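Local coordinates for protein thymidylate synthase thyX (Helicobacter pylori, PDB 3N3Y) that probably catalyses the reductive methylation of dUMP to dTMP as an FAD-dependent homotetramer, with methylenetetrahydrofolate as methyl donor and NADPH as reductant, at residues V11-Y16 with Y65-K70; T17-A22 with G204-L209; E61-N66 with I170-L175. One frame throughout, in Å; residues are numbered along the deposited sequence.

Contact 1: residues V11-Y16 with Y65-K70. With UMP (2'-deoxyuridine 5'-monophosphate), chain E.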
loop_
_atom_site.group_PDB
_atom_site.type_symbol
_atom_site.label_atom_id
_atom_site.label_comp_id
_atom_site.label_asym_id
_atom_site.label_seq_id
_atom_site.Cartn_x
_atom_site.Cartn_y
_atom_site.Cartn_z
ATOM N N VAL A 11 -21.163 15.707 0.722
ATOM C CA VAL A 11 -20.560 14.474 1.225
ATOM C C VAL A 11 -21.481 13.701 2.168
ATOM O O VAL A 11 -21.899 14.228 3.196
ATOM C CB VAL A 11 -19.276 14.752 1.999
ATOM C CG1 VAL A 11 -18.664 13.444 2.458
ATOM C CG2 VAL A 11 -18.302 15.519 1.158
ATOM N N ILE A 12 -21.770 12.448 1.819
ATOM C CA ILE A 12 -22.540 11.537 2.665
ATOM C C ILE A 12 -21.657 10.397 3.165
ATOM O O ILE A 12 -20.934 9.773 2.380
ATOM C CB ILE A 12 -23.697 10.853 1.885
ATOM C CG1 ILE A 12 -24.558 11.870 1.139
ATOM C CG2 ILE A 12 -24.558 10.029 2.839
ATOM C CD1 ILE A 12 -25.258 12.838 2.041
ATOM N N CYS A 13 -21.715 10.113 4.459
ATOM C CA CYS A 13 -21.135 8.873 4.963
ATOM C C CYS A 13 -22.198 7.785 4.924
ATOM O O CYS A 13 -23.162 7.838 5.681
ATOM C CB CYS A 13 -20.592 9.037 6.375
ATOM S SG CYS A 13 -19.803 7.525 7.005
ATOM N N LYS A 14 -22.029 6.812 4.030
ATOM C CA LYS A 14 -23.050 5.808 3.783
ATOM C C LYS A 14 -22.901 4.575 4.689
ATOM O O LYS A 14 -23.862 3.857 4.949
ATOM C CB LYS A 14 -23.014 5.389 2.312
ATOM C CG LYS A 14 -22.873 6.556 1.365
ATOM C CD LYS A 14 -23.220 6.147 -0.045
ATOM C CE LYS A 14 -22.285 5.056 -0.547
ATOM N NZ LYS A 14 -22.474 4.842 -2.017
ATOM N N HIS A 15 -21.690 4.315 5.152
ATOM C CA HIS A 15 -21.488 3.224 6.084
ATOM C C HIS A 15 -20.215 3.422 6.853
ATOM O O HIS A 15 -19.244 3.962 6.333
ATOM C CB HIS A 15 -21.463 1.869 5.377
ATOM C CG HIS A 15 -21.587 0.718 6.321
ATOM N ND1 HIS A 15 -22.805 0.274 6.786
ATOM C CD2 HIS A 15 -20.646 -0.042 6.934
ATOM C CE1 HIS A 15 -22.612 -0.730 7.624
ATOM N NE2 HIS A 15 -21.311 -0.937 7.734
ATOM N N TYR A 16 -20.229 3.002 8.110
ATOM C CA TYR A 16 -19.034 3.076 8.936
ATOM C C TYR A 16 -18.940 1.877 9.858
ATOM O O TYR A 16 -19.904 1.134 10.047
ATOM C CB TYR A 16 -18.999 4.370 9.742
ATOM C CG TYR A 16 -20.181 4.540 10.670
ATOM C CD1 TYR A 16 -20.145 4.062 11.974
ATOM C CD2 TYR A 16 -21.340 5.180 10.236
ATOM C CE1 TYR A 16 -21.238 4.224 12.827
ATOM C CE2 TYR A 16 -22.432 5.348 11.073
ATOM C CZ TYR A 16 -22.379 4.871 12.367
ATOM O OH TYR A 16 -23.472 5.042 13.190
ATOM N N TYR A 65 -14.560 3.805 6.492
ATOM C CA TYR A 65 -15.684 4.690 6.149
ATOM C C TYR A 65 -15.978 4.708 4.658
ATOM O O TYR A 65 -15.082 4.945 3.855
ATOM C CB TYR A 65 -15.374 6.102 6.597
ATOM C CG TYR A 65 -15.060 6.185 8.060
ATOM C CD1 TYR A 65 -16.084 6.261 9.011
ATOM C CD2 TYR A 65 -13.751 6.178 8.500
ATOM C CE1 TYR A 65 -15.797 6.350 10.360
ATOM C CE2 TYR A 65 -13.451 6.256 9.848
ATOM C CZ TYR A 65 -14.476 6.333 10.772
ATOM O OH TYR A 65 -14.164 6.409 12.104
ATOM N N ASN A 66 -17.230 4.445 4.302
ATOM C CA ASN A 66 -17.701 4.577 2.928
ATOM C C ASN A 66 -18.453 5.888 2.690
ATOM O O ASN A 66 -19.560 6.076 3.186
ATOM C CB ASN A 66 -18.616 3.413 2.571
ATOM C CG ASN A 66 -18.044 2.078 2.986
ATOM O OD1 ASN A 66 -18.378 1.553 4.049
ATOM N ND2 ASN A 66 -17.168 1.520 2.151
ATOM N N PHE A 67 -17.859 6.773 1.898
ATOM C CA PHE A 67 -18.456 8.064 1.591
ATOM C C PHE A 67 -18.987 8.161 0.179
ATOM O O PHE A 67 -18.624 7.388 -0.707
ATOM C CB PHE A 67 -17.443 9.188 1.732
ATOM C CG PHE A 67 -16.891 9.350 3.113
ATOM C CD1 PHE A 67 -17.553 10.128 4.050
ATOM C CD2 PHE A 67 -15.678 8.768 3.463
ATOM C CE1 PHE A 67 -17.033 10.309 5.304
ATOM C CE2 PHE A 67 -15.150 8.943 4.727
ATOM C CZ PHE A 67 -15.831 9.714 5.653
ATOM N N GLU A 68 -19.844 9.154 -0.018
ATOM C CA GLU A 68 -20.239 9.561 -1.348
ATOM C C GLU A 68 -19.887 11.040 -1.472
ATOM O O GLU A 68 -20.173 11.819 -0.573
ATOM C CB GLU A 68 -21.730 9.321 -1.551
ATOM C CG GLU A 68 -22.176 9.339 -2.999
ATOM C CD GLU A 68 -23.666 9.678 -3.145
ATOM O OE1 GLU A 68 -24.487 9.145 -2.356
ATOM O OE2 GLU A 68 -24.013 10.485 -4.043
ATOM N N ILE A 69 -19.244 11.419 -2.574
ATOM C CA ILE A 69 -18.867 12.811 -2.801
ATOM C C ILE A 69 -19.437 13.299 -4.125
ATOM O O ILE A 69 -19.170 12.706 -5.175
ATOM C CB ILE A 69 -17.332 13.000 -2.806
ATOM C CG1 ILE A 69 -16.725 12.415 -1.523
ATOM C CG2 ILE A 69 -16.962 14.484 -3.010
ATOM C CD1 ILE A 69 -15.203 12.231 -1.553
ATOM N N LYS A 70 -20.238 14.361 -4.068
ATOM C CA LYS A 70 -20.837 14.942 -5.275
ATOM C C LYS A 70 -20.404 16.392 -5.447
ATOM O O LYS A 70 -20.341 17.150 -4.485
ATOM C CB LYS A 70 -22.371 14.860 -5.251
ATOM C CG LYS A 70 -22.926 13.531 -4.774
ATOM C CD LYS A 70 -24.258 13.177 -5.456
ATOM C CE LYS A 70 -25.343 14.215 -5.178
ATOM N NZ LYS A 70 -26.663 13.881 -5.803
HETATM N N1 UMP E . -24.715 2.613 10.346
HETATM C C2 UMP E . -23.466 2.138 9.986
HETATM N N3 UMP E . -22.716 1.410 10.887
HETATM C C4 UMP E . -23.217 1.171 12.143
HETATM C C5 UMP E . -24.469 1.647 12.509
HETATM C C6 UMP E . -25.221 2.375 11.594
HETATM O O2 UMP E . -23.030 2.358 8.855
HETATM O O4 UMP E . -22.537 0.536 12.931
HETATM C "C1'" UMP E . -25.471 3.382 9.345
HETATM C "C2'" UMP E . -26.679 2.618 8.845
HETATM C "C3'" UMP E . -27.607 3.753 8.455
HETATM C "C4'" UMP E . -27.145 4.976 9.247
HETATM O "O3'" UMP E . -27.473 3.993 7.077
HETATM O "O4'" UMP E . -25.908 4.631 9.844
HETATM C "C5'" UMP E . -28.148 5.331 10.337
HETATM O "O5'" UMP E . -28.310 4.221 11.196
HETATM P P UMP E . -29.064 4.351 12.618
HETATM O OP1 UMP E . -28.746 3.119 13.434
HETATM O OP2 UMP E . -30.548 4.404 12.338
HETATM O OP3 UMP E . -28.593 5.571 13.322
#

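Contact 2: residues T17-A22 with G204-L209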
loop_
_atom_site.group_PDB
_atom_site.type_symbol
_atom_site.label_atom_id
_atom_site.label_comp_id
_atom_site.label_asym_id
_atom_site.label_seq_id
_atom_site.Cartn_x
_atom_site.Cartn_y
_atom_site.Cartn_z
ATOM N N THR A 17 -17.754 1.705 10.424
ATOM C CA THR A 17 -17.447 0.584 11.284
ATOM C C THR A 17 -17.732 0.973 12.727
ATOM O O THR A 17 -17.210 1.980 13.216
ATOM C CB THR A 17 -15.959 0.177 11.157
ATOM O OG1 THR A 17 -15.693 -0.288 9.829
ATOM C CG2 THR A 17 -15.632 -0.937 12.126
ATOM N N PRO A 18 -18.563 0.175 13.414
ATOM C CA PRO A 18 -18.846 0.422 14.833
ATOM C C PRO A 18 -17.534 0.605 15.572
ATOM O O PRO A 18 -16.593 -0.131 15.283
ATOM C CB PRO A 18 -19.533 -0.872 15.285
ATOM C CG PRO A 18 -20.147 -1.431 14.061
ATOM C CD PRO A 18 -19.257 -1.022 12.899
ATOM N N LEU A 19 -17.463 1.575 16.478
ATOM C CA LEU A 19 -16.253 1.831 17.268
ATOM C C LEU A 19 -15.718 0.623 18.053
ATOM O O LEU A 19 -14.517 0.501 18.277
ATOM C CB LEU A 19 -16.495 2.966 18.269
ATOM C CG LEU A 19 -16.212 4.412 17.878
ATOM C CD1 LEU A 19 -16.468 5.310 19.077
ATOM C CD2 LEU A 19 -14.785 4.571 17.393
ATOM N N ASP A 20 -16.607 -0.241 18.521
ATOM C CA ASP A 20 -16.178 -1.360 19.353
ATOM C C ASP A 20 -15.200 -2.251 18.590
ATOM O O ASP A 20 -14.336 -2.878 19.195
ATOM C CB ASP A 20 -17.377 -2.180 19.830
ATOM C CG ASP A 20 -18.189 -2.741 18.672
ATOM O OD1 ASP A 20 -17.981 -3.929 18.310
ATOM O OD2 ASP A 20 -19.027 -1.981 18.114
ATOM N N ILE A 21 -15.333 -2.312 17.267
ATOM C CA ILE A 21 -14.360 -3.049 16.470
ATOM C C ILE A 21 -12.947 -2.582 16.814
ATOM O O ILE A 21 -12.034 -3.393 16.995
ATOM C CB ILE A 21 -14.601 -2.908 14.959
ATOM C CG1 ILE A 21 -15.929 -3.557 14.575
ATOM C CG2 ILE A 21 -13.467 -3.549 14.180
ATOM C CD1 ILE A 21 -16.162 -4.875 15.257
ATOM N N ALA A 22 -12.778 -1.271 16.925
ATOM C CA ALA A 22 -11.479 -0.698 17.246
ATOM C C ALA A 22 -11.033 -1.066 18.651
ATOM O O ALA A 22 -9.921 -1.549 18.832
ATOM C CB ALA A 22 -11.494 0.805 17.061
ATOM N N GLY A 204 -21.404 11.478 14.568
ATOM C CA GLY A 204 -20.936 12.267 15.699
ATOM C C GLY A 204 -20.144 11.455 16.716
ATOM O O GLY A 204 -19.194 11.954 17.324
ATOM N N GLU A 205 -20.533 10.194 16.891
ATOM C CA GLU A 205 -19.891 9.325 17.878
ATOM C C GLU A 205 -18.427 9.013 17.543
ATOM O O GLU A 205 -17.637 8.725 18.445
ATOM C CB GLU A 205 -20.708 8.045 18.092
ATOM C CG GLU A 205 -19.901 6.749 17.998
ATOM C CD GLU A 205 -20.055 5.857 19.237
ATOM O OE1 GLU A 205 -20.206 4.616 19.075
ATOM O OE2 GLU A 205 -20.023 6.398 20.371
ATOM N N HIS A 206 -18.065 9.091 16.255
ATOM C CA HIS A 206 -16.673 8.887 15.829
ATOM C C HIS A 206 -15.877 10.197 15.720
ATOM O O HIS A 206 -14.649 10.182 15.625
ATOM C CB HIS A 206 -16.604 8.195 14.466
ATOM C CG HIS A 206 -17.011 6.754 14.466
ATOM N ND1 HIS A 206 -18.190 6.305 15.025
ATOM C CD2 HIS A 206 -16.426 5.668 13.903
ATOM C CE1 HIS A 206 -18.302 5.003 14.828
ATOM N NE2 HIS A 206 -17.245 4.592 14.149
ATOM N N GLN A 207 -16.567 11.334 15.704
ATOM C CA GLN A 207 -15.881 12.582 15.370
ATOM C C GLN A 207 -14.761 12.986 16.331
ATOM O O GLN A 207 -13.873 13.740 15.953
ATOM C CB GLN A 207 -16.871 13.725 15.148
ATOM C CG GLN A 207 -17.487 13.735 13.751
ATOM C CD GLN A 207 -18.401 14.923 13.542
ATOM O OE1 GLN A 207 -18.389 15.869 14.327
ATOM N NE2 GLN A 207 -19.199 14.882 12.482
ATOM N N TYR A 208 -14.767 12.458 17.552
ATOM C CA TYR A 208 -13.723 12.824 18.515
ATOM C C TYR A 208 -12.338 12.300 18.148
ATOM O O TYR A 208 -11.327 12.826 18.612
ATOM C CB TYR A 208 -14.088 12.356 19.918
ATOM C CG TYR A 208 -14.009 10.865 20.094
ATOM C CD1 TYR A 208 -14.943 10.031 19.488
ATOM C CD2 TYR A 208 -13.012 10.286 20.877
ATOM C CE1 TYR A 208 -14.884 8.669 19.647
ATOM C CE2 TYR A 208 -12.946 8.920 21.047
ATOM C CZ TYR A 208 -13.887 8.116 20.425
ATOM O OH TYR A 208 -13.847 6.754 20.573
ATOM N N LEU A 209 -12.289 11.265 17.315
ATOM C CA LEU A 209 -11.010 10.679 16.919
ATOM C C LEU A 209 -10.284 11.590 15.952
ATOM O O LEU A 209 -9.064 11.547 15.844
ATOM C CB LEU A 209 -11.213 9.308 16.259
ATOM C CG LEU A 209 -11.914 8.266 17.121
ATOM C CD1 LEU A 209 -12.188 7.028 16.295
ATOM C CD2 LEU A 209 -11.073 7.935 18.341
HETATM O O HOH W 1 -20.147 3.273 16.481
#

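Contact 3: residues E61-N66 with I170-L175. With FAD (flavin-adenine dinucleotide), chain K.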
loop_
_atom_site.group_PDB
_atom_site.type_symbol
_atom_site.label_atom_id
_atom_site.label_comp_id
_atom_site.label_asym_id
_atom_site.label_seq_id
_atom_site.Cartn_x
_atom_site.Cartn_y
_atom_site.Cartn_z
ATOM N N GLU A 61 -6.796 1.441 11.789
ATOM C CA GLU A 61 -7.072 0.952 10.451
ATOM C C GLU A 61 -8.275 0.026 10.411
ATOM O O GLU A 61 -8.799 -0.257 9.339
ATOM C CB GLU A 61 -5.860 0.214 9.899
ATOM C CG GLU A 61 -4.632 1.078 9.693
ATOM C CD GLU A 61 -3.424 0.238 9.329
ATOM O OE1 GLU A 61 -3.589 -0.992 9.144
ATOM O OE2 GLU A 61 -2.314 0.799 9.242
ATOM N N HIS A 62 -8.712 -0.454 11.569
ATOM C CA HIS A 62 -9.872 -1.345 11.595
ATOM C C HIS A 62 -11.176 -0.600 11.374
ATOM O O HIS A 62 -12.181 -1.213 11.025
ATOM C CB HIS A 62 -9.942 -2.145 12.902
ATOM C CG HIS A 62 -8.749 -3.014 13.135
ATOM N ND1 HIS A 62 -8.613 -4.254 12.554
ATOM C CD2 HIS A 62 -7.625 -2.813 13.866
ATOM C CE1 HIS A 62 -7.462 -4.786 12.926
ATOM N NE2 HIS A 62 -6.845 -3.932 13.723
ATOM N N LEU A 63 -11.155 0.715 11.594
ATOM C CA LEU A 63 -12.308 1.576 11.293
ATOM C C LEU A 63 -12.287 2.032 9.837
ATOM O O LEU A 63 -11.334 2.673 9.400
ATOM C CB LEU A 63 -12.332 2.790 12.230
ATOM C CG LEU A 63 -12.256 2.435 13.722
ATOM C CD1 LEU A 63 -12.187 3.677 14.593
ATOM C CD2 LEU A 63 -13.443 1.565 14.117
ATOM N N TYR A 64 -13.348 1.701 9.110
ATOM C CA TYR A 64 -13.469 1.983 7.688
ATOM C C TYR A 64 -14.701 2.840 7.389
ATOM O O TYR A 64 -15.771 2.606 7.933
ATOM C CB TYR A 64 -13.644 0.671 6.947
ATOM C CG TYR A 64 -13.188 0.683 5.512
ATOM C CD1 TYR A 64 -11.915 1.130 5.175
ATOM C CD2 TYR A 64 -14.019 0.210 4.491
ATOM C CE1 TYR A 64 -11.482 1.127 3.864
ATOM C CE2 TYR A 64 -13.597 0.198 3.165
ATOM C CZ TYR A 64 -12.319 0.654 2.860
ATOM O OH TYR A 64 -11.868 0.638 1.556
ATOM N N TYR A 65 -14.560 3.805 6.492
ATOM C CA TYR A 65 -15.684 4.690 6.149
ATOM C C TYR A 65 -15.978 4.708 4.658
ATOM O O TYR A 65 -15.082 4.945 3.855
ATOM C CB TYR A 65 -15.374 6.102 6.597
ATOM C CG TYR A 65 -15.060 6.185 8.060
ATOM C CD1 TYR A 65 -16.084 6.261 9.011
ATOM C CD2 TYR A 65 -13.751 6.178 8.500
ATOM C CE1 TYR A 65 -15.797 6.350 10.360
ATOM C CE2 TYR A 65 -13.451 6.256 9.848
ATOM C CZ TYR A 65 -14.476 6.333 10.772
ATOM O OH TYR A 65 -14.164 6.409 12.104
ATOM N N ASN A 66 -17.230 4.445 4.302
ATOM C CA ASN A 66 -17.701 4.577 2.928
ATOM C C ASN A 66 -18.453 5.888 2.690
ATOM O O ASN A 66 -19.560 6.076 3.186
ATOM C CB ASN A 66 -18.616 3.413 2.571
ATOM C CG ASN A 66 -18.044 2.078 2.986
ATOM O OD1 ASN A 66 -18.378 1.553 4.049
ATOM N ND2 ASN A 66 -17.168 1.520 2.151
ATOM N N ILE A 170 -12.218 4.831 2.923
ATOM C CA ILE A 170 -10.957 5.091 3.580
ATOM C C ILE A 170 -11.012 4.634 5.051
ATOM O O ILE A 170 -12.066 4.722 5.707
ATOM C CB ILE A 170 -10.602 6.600 3.442
ATOM C CG1 ILE A 170 -9.218 6.927 4.024
ATOM C CG2 ILE A 170 -11.692 7.486 4.060
ATOM C CD1 ILE A 170 -8.807 8.356 3.771
ATOM N N ASN A 171 -9.892 4.129 5.562
ATOM C CA ASN A 171 -9.832 3.750 6.972
ATOM C C ASN A 171 -9.472 4.941 7.868
ATOM O O ASN A 171 -9.042 5.980 7.370
ATOM C CB ASN A 171 -8.930 2.524 7.199
ATOM C CG ASN A 171 -7.440 2.838 7.135
ATOM O OD1 ASN A 171 -6.963 3.853 7.639
ATOM N ND2 ASN A 171 -6.692 1.929 6.541
ATOM N N ALA A 172 -9.652 4.798 9.180
ATOM C CA ALA A 172 -9.531 5.947 10.102
ATOM C C ALA A 172 -8.127 6.506 10.216
ATOM O O ALA A 172 -7.952 7.701 10.377
ATOM C CB ALA A 172 -10.062 5.605 11.475
ATOM N N ARG A 173 -7.120 5.649 10.126
ATOM C CA ARG A 173 -5.745 6.113 10.169
ATOM C C ARG A 173 -5.379 6.929 8.926
ATOM O O ARG A 173 -4.693 7.949 9.007
ATOM C CB ARG A 173 -4.810 4.928 10.303
ATOM C CG ARG A 173 -3.341 5.298 10.420
ATOM C CD ARG A 173 -2.489 4.032 10.518
ATOM N NE ARG A 173 -1.131 4.337 10.940
ATOM C CZ ARG A 173 -0.090 3.523 10.787
ATOM N NH1 ARG A 173 -0.249 2.339 10.199
ATOM N NH2 ARG A 173 1.113 3.898 11.214
ATOM N N SER A 174 -5.817 6.468 7.764
ATOM C CA SER A 174 -5.548 7.204 6.535
ATOM C C SER A 174 -6.382 8.476 6.509
ATOM O O SER A 174 -5.903 9.529 6.098
ATOM C CB SER A 174 -5.847 6.353 5.304
ATOM O OG SER A 174 -5.352 6.997 4.146
ATOM N N LEU A 175 -7.625 8.377 6.963
ATOM C CA LEU A 175 -8.488 9.556 7.043
ATOM C C LEU A 175 -7.870 10.637 7.918
ATOM O O LEU A 175 -7.958 11.814 7.583
ATOM C CB LEU A 175 -9.896 9.210 7.532
ATOM C CG LEU A 175 -10.902 10.365 7.557
ATOM C CD1 LEU A 175 -11.000 11.082 6.198
ATOM C CD2 LEU A 175 -12.261 9.842 7.967
HETATM P PA FAD K . 4.207 0.233 7.468
HETATM O O1A FAD K . 5.507 -0.009 6.729
HETATM O O2A FAD K . 3.275 -0.958 7.470
HETATM O O5B FAD K . 3.454 1.478 6.811
HETATM C C5B FAD K . 4.171 2.658 6.522
HETATM C C4B FAD K . 3.181 3.805 6.600
HETATM O O4B FAD K . 2.186 3.608 5.612
HETATM C C3B FAD K . 2.451 3.805 7.944
HETATM O O3B FAD K . 3.102 4.616 8.894
HETATM C C2B FAD K . 1.069 4.308 7.588
HETATM O O2B FAD K . 1.092 5.710 7.512
HETATM C C1B FAD K . 0.905 3.854 6.155
HETATM N N9A FAD K . 0.064 2.659 5.972
HETATM C C8A FAD K . 0.463 1.425 5.521
HETATM N N7A FAD K . -0.628 0.629 5.464
HETATM C C5A FAD K . -1.708 1.342 5.878
HETATM C C6A FAD K . -3.054 1.027 6.029
HETATM N N6A FAD K . -3.536 -0.121 5.557
HETATM N N1A FAD K . -3.926 1.994 6.479
HETATM C C2A FAD K . -3.472 3.255 6.790
HETATM N N3A FAD K . -2.140 3.557 6.652
HETATM C C4A FAD K . -1.284 2.619 6.195
HETATM N N1 FAD K . 1.519 -4.813 16.474
HETATM C C2 FAD K . 0.571 -5.609 17.089
HETATM O O2 FAD K . -0.288 -6.170 16.433
HETATM N N3 FAD K . 0.580 -5.781 18.455
HETATM C C4 FAD K . 1.536 -5.166 19.229
HETATM O O4 FAD K . 1.511 -5.335 20.440
HETATM C C4X FAD K . 2.507 -4.364 18.631
HETATM N N5 FAD K . 3.471 -3.741 19.408
HETATM C C5X FAD K . 4.428 -2.961 18.784
HETATM C C6 FAD K . 5.403 -2.338 19.552
HETATM C C7 FAD K . 6.371 -1.548 18.952
HETATM C C7M FAD K . 7.421 -0.886 19.800
HETATM C C8 FAD K . 6.360 -1.371 17.565
HETATM C C8M FAD K . 7.405 -0.510 16.916
HETATM C C9 FAD K . 5.383 -1.984 16.783
HETATM C C9A FAD K . 4.411 -2.781 17.389
HETATM N N10 FAD K . 3.439 -3.401 16.621
HETATM C C10 FAD K . 2.491 -4.191 17.242
HETATM C "C1'" FAD K . 3.417 -3.267 15.117
HETATM C "C2'" FAD K . 2.806 -1.972 14.598
HETATM O "O2'" FAD K . 1.456 -1.875 15.012
HETATM C "C3'" FAD K . 2.889 -1.905 13.068
HETATM O "O3'" FAD K . 2.129 -2.925 12.456
HETATM C "C4'" FAD K . 4.321 -1.959 12.540
HETATM O "O4'" FAD K . 5.130 -1.153 13.353
HETATM C "C5'" FAD K . 4.393 -1.323 11.168
HETATM O "O5'" FAD K . 4.207 0.076 11.356
HETATM P P FAD K . 3.622 1.008 10.176
HETATM O O1P FAD K . 3.731 2.468 10.559
HETATM O O2P FAD K . 2.202 0.604 9.895
HETATM O O3P FAD K . 4.631 0.744 8.944
#

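Contact 1: residues V11-Y16 with Y65-K70
Tyr65 meets Tyr16 through the latter's CB, which lies 3.6 Å from Tyr65 CD1. With CG of Tyr16 set between its backbone N and carbonyl carbon (chi1 59°), the ring of Tyr16 swings away from Tyr65 and lies over the uracil, with UMP N3 3.6 Å above the plane of the Tyr16 ring, over its centre. At Asn66 the register slips by one: its carbonyl O takes a bond from Lys14 N (2.7 Å) and a weak one from His15 N, while Asn66 N donates to His15 O, a classic beta bulge. The Asn66 amide runs alongside the His15 ring, planes 46° apart, and its ND2 is bonded to Ser169 and to His62 of the second subunit. Phe67 packs on Val11 and Cys13, with Cys13 SG 4.8 Å from the ring centroid in an oblique sulfur-aromatic contact. Glu68 exchanges two backbone bonds with Ile12; its CB rests on Lys14 CD (3.8 Å), while its carboxylate turns to His165. Ile69 faces Val11. The bulge thus sits beside the residue whose backbone reads the base: Tyr16 N donates to UMP O2 (3.0 Å) and Tyr16 O accepts from UMP N3, a pair that would fit uracil rather than cytosine.

Contact 2: residues T17-A22 with G204-L209
Leu19 places its CG over the middle of the His206 imidazole, 3.8 Å from the centroid and close to the ring normal, a CH-pi contact made over the face. The other apolar contacts centre on the same leucine, whose two methyl branches part company. CD1 lies at the edge of the Tyr208 ring, in its plane and 3.3 Å from Tyr208 OH, and also rests against the carboxylate carbon of Glu205. A chi1 of 71° holds the Tyr208 ring above its own main chain and directs its hydroxyl end at this methyl. The Leu19 and Leu209 side chains run antiparallel alongside each other, CD2 of Leu19 touching CD1 of Leu209 at 3.7 Å. Ile47 of helix 41-51 and Leu63 also touch Leu19.

The direct polar link is a single hydrogen bond, from His206 NE2 to the carbonyl O of Thr17 (2.8 Å, N-H...O angle 165°). The oxygen lies close to the plane of the imidazole, whereas the donor is tilted 25° from the carbonyl plane. This in-plane bond, aided by the leucine on the ring face, should restrain the rotation of the imidazole. Tyr16 adds an edge-to-face meeting with the same ring. The hydroxyl of Tyr208 is hydrogen-bonded to the carbonyl of Lys44.

A water supplies an indirect polar link: it accepts from Leu19 N at 3.2 Å and donates to Glu205 OE1 at 2.9 Å.

Together these interactions join the turn leading into helix 20-30 to the segment of helical backbone angles that follows helix 189-201. The arrangement lies beside the dUMP site, which one segment reaches through Pro18 and the other through the packing of His206 on Tyr16, the residue whose ring lies over the base.

Contact 3: residues E61-N66 with I170-L175
Glu61 and Arg173 lie side by side and point the same way, their carboxylate and guanidinium planes only 25° apart. Glu61 OE2 receives Arg173 NH1 at 2.7 Å, nearly along its own C-O axis and within the guanidinium plane, in a salt bridge; the same oxygen lies 3.3 Å from FAD C6A of the adenine. Arg173 leaves its helix with CG anti to the backbone N (chi1 -177°) and an extended chain, which carries the guanidinium to the FAD phosphate: NH1 donates to O2P at 3.0 Å and NH2 to O1P. FAD C2B covers one face of the same group.

Asn171 is turned differently. Its chi1 of 76° tucks the amide over its own backbone, where it serves two directions: OD1 accepts from Ser174 N (2.9 Å), an N-cap for helix 172-182, and ND2 donates almost straight to the adenine N1A of FAD (2.8 Å). Asn171 CB lies in the plane of the Tyr64 ring, at its edge; the hydroxyl of Tyr64 reaches Glu61 of the second subunit.

On the other face of the sheet, Tyr65 presents its edge to Ala172 (CE2 to CB 3.8 Å) and crosses Leu175 at about a right angle. Paired backbone bonds between Tyr65 and Ile170 hold the strands, and Ala172 N donates to Leu63 O at 2.7 Å as strand gives way to helix.

Glu61 OE1 is bonded to Ser87 of the second subunit and salt-bridged to Arg84 of the third. Two arginines should thus favour the charged form of this buried carboxylate, while Arg173 bonds both it and one phosphate of FAD, which would balance the charge of each.

In the fold
The three contacts illustrate how one small sheet can serve two nucleotide sites. Contacts 1 and 3 share strand 64-73, which pairs with 10-16 on one side and 163-171 on the other; Phe67 packing on Ile170 and Leu175 ties them together. Contact 3 is wholly buried and rich in charge, set against FAD and two further subunits. Contact 1 is partly buried and relies on backbone pairing, with dUMP at one end. Contact 2, farthest from the chain's centre and also partly buried, lacks strand pairing and depends on side-chain packing around a leucine. It adjoins both others: His206 touches Tyr65, and Thr17 OG1 is probably hydrogen-bonded to Tyr64 N.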